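Dinoflagellate luciferase (Lingulodinium polyedrum, PDB 1VPR) catalyses the oxidation of dinoflagellate luciferin, an open tetrapyrrole, by molecular oxygen, emitting flashes of blue light during the night phase. Local coordinates at residues 56-61 with 191-196. Numbering follows the deposited sequence.
Sequences SGFHYL and NKIVAD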
# COMPACT_ATOMS: atom_id res chain seq x y z
N SER A 56 -12.96 -20.41 0.71
CA SER A 56 -11.61 -20.25 1.23
C SER A 56 -11.35 -18.80 1.63
O SER A 56 -12.15 -17.92 1.33
CB SER A 56 -10.57 -20.66 0.17
OG SER A 56 -10.47 -19.68 -0.86
N GLY A 57 -10.23 -18.57 2.30
CA GLY A 57 -9.90 -17.22 2.68
C GLY A 57 -9.66 -16.39 1.43
O GLY A 57 -9.93 -15.19 1.40
N PHE A 58 -9.13 -17.03 0.39
CA PHE A 58 -8.87 -16.34 -0.87
C PHE A 58 -10.17 -15.84 -1.46
O PHE A 58 -10.21 -14.76 -2.04
CB PHE A 58 -8.17 -17.26 -1.87
CG PHE A 58 -6.71 -17.51 -1.55
CD1 PHE A 58 -6.27 -18.78 -1.19
CD2 PHE A 58 -5.79 -16.48 -1.62
CE1 PHE A 58 -4.93 -19.02 -0.92
CE2 PHE A 58 -4.44 -16.70 -1.35
CZ PHE A 58 -4.00 -17.97 -1.00
N HIS A 59 -11.25 -16.62 -1.33
CA HIS A 59 -12.54 -16.20 -1.85
C HIS A 59 -13.05 -14.97 -1.11
O HIS A 59 -13.75 -14.13 -1.69
CB HIS A 59 -13.58 -17.32 -1.72
CG HIS A 59 -13.36 -18.44 -2.68
ND1 HIS A 59 -12.31 -19.33 -2.56
CD2 HIS A 59 -14.00 -18.77 -3.82
CE1 HIS A 59 -12.31 -20.15 -3.59
NE2 HIS A 59 -13.33 -19.83 -4.38
N TYR A 60 -12.70 -14.86 0.17
CA TYR A 60 -13.11 -13.70 0.96
C TYR A 60 -12.34 -12.48 0.44
O TYR A 60 -12.91 -11.40 0.24
CB TYR A 60 -12.79 -13.92 2.43
CG TYR A 60 -13.05 -12.71 3.30
CD1 TYR A 60 -14.35 -12.27 3.56
CD2 TYR A 60 -11.98 -12.01 3.89
CE1 TYR A 60 -14.58 -11.16 4.39
CE2 TYR A 60 -12.20 -10.92 4.72
CZ TYR A 60 -13.50 -10.50 4.97
OH TYR A 60 -13.70 -9.41 5.79
N LEU A 61 -11.04 -12.66 0.24
CA LEU A 61 -10.20 -11.58 -0.26
C LEU A 61 -10.70 -11.11 -1.64
O LEU A 61 -10.72 -9.91 -1.92
CB LEU A 61 -8.74 -12.04 -0.36
CG LEU A 61 -8.04 -12.36 0.96
CD1 LEU A 61 -6.57 -12.62 0.67
CD2 LEU A 61 -8.21 -11.20 1.94
N ASN A 191 0.32 -20.08 1.75
CA ASN A 191 1.26 -19.21 2.44
C ASN A 191 2.18 -18.47 1.47
O ASN A 191 2.50 -17.30 1.68
CB ASN A 191 2.11 -20.01 3.43
CG ASN A 191 1.34 -20.42 4.68
OD1 ASN A 191 1.89 -21.11 5.56
ND2 ASN A 191 0.07 -20.01 4.78
N LYS A 192 2.64 -19.15 0.43
CA LYS A 192 3.53 -18.51 -0.53
C LYS A 192 2.81 -17.48 -1.38
O LYS A 192 3.39 -16.45 -1.73
CB LYS A 192 4.17 -19.55 -1.44
CG LYS A 192 5.15 -18.95 -2.41
CD LYS A 192 5.81 -20.01 -3.25
CE LYS A 192 7.14 -19.52 -3.78
NZ LYS A 192 7.01 -18.49 -4.82
N ILE A 193 1.56 -17.76 -1.72
CA ILE A 193 0.79 -16.83 -2.54
C ILE A 193 0.58 -15.54 -1.76
O ILE A 193 0.75 -14.45 -2.28
CB ILE A 193 -0.59 -17.40 -2.92
CG1 ILE A 193 -0.40 -18.58 -3.87
CG2 ILE A 193 -1.43 -16.32 -3.59
CD1 ILE A 193 -1.65 -19.41 -4.06
N VAL A 194 0.21 -15.68 -0.50
CA VAL A 194 -0.00 -14.52 0.36
C VAL A 194 1.28 -13.70 0.47
O VAL A 194 1.27 -12.48 0.24
CB VAL A 194 -0.42 -14.97 1.78
CG1 VAL A 194 -0.41 -13.78 2.74
CG2 VAL A 194 -1.81 -15.60 1.73
N ALA A 195 2.38 -14.37 0.79
CA ALA A 195 3.65 -13.67 0.94
C ALA A 195 4.17 -13.03 -0.34
O ALA A 195 4.69 -11.90 -0.32
CB ALA A 195 4.71 -14.63 1.49
N ASP A 196 4.05 -13.73 -1.47
CA ASP A 196 4.55 -13.18 -2.73
C ASP A 196 3.74 -12.01 -3.28
O ASP A 196 4.29 -11.14 -3.95
CB ASP A 196 4.63 -14.28 -3.80
CG ASP A 196 5.80 -15.24 -3.57
OD1 ASP A 196 5.89 -16.25 -4.30
OD2 ASP A 196 6.63 -14.98 -2.67
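Phe58 reaches from one helix to meet Ile193 and Val194 on another, a compact example of how a single aromatic ring can bridge two helices whose backbones stay well apart. The contact between the two segments is wholly apolar. The nearest approach is Phe58 CE2 to Ile193 CG2, 3.8 Å, and the adjoining CZ lies 4.0 Å from Ile193 CB, so this corner of the ring rests against the branched root of the isoleucine. Val194 adds one methyl, CG2, 4.2 Å from Phe58 CE2; with CG1 anti to the backbone N (chi1 170°), CG2 sits beside that N and meets the ring obliquely. Helix 57-65 belongs to the helical bundle region and helix 187-197 to the calycin-related catalytic region of this third luciferase domain, and helix 172-181 joins them, its Ile176 touching Phe58 and its Ala179 touching Ile193. With Phe58 cut back to an alanine, a gap is likely to open between the helices, leaving Ile193 and Val194 without their aromatic partner. No hydrogen bond crosses between 56-61 and 191-196. Within them, N-cap Ser56 OG and His59 ND1 share a 2.5 Å hydrogen bond in the imidazole plane, at its edge, while Lys192 NZ makes a 2.6 Å salt bridge to the syn lone pair of Asp196 OD1.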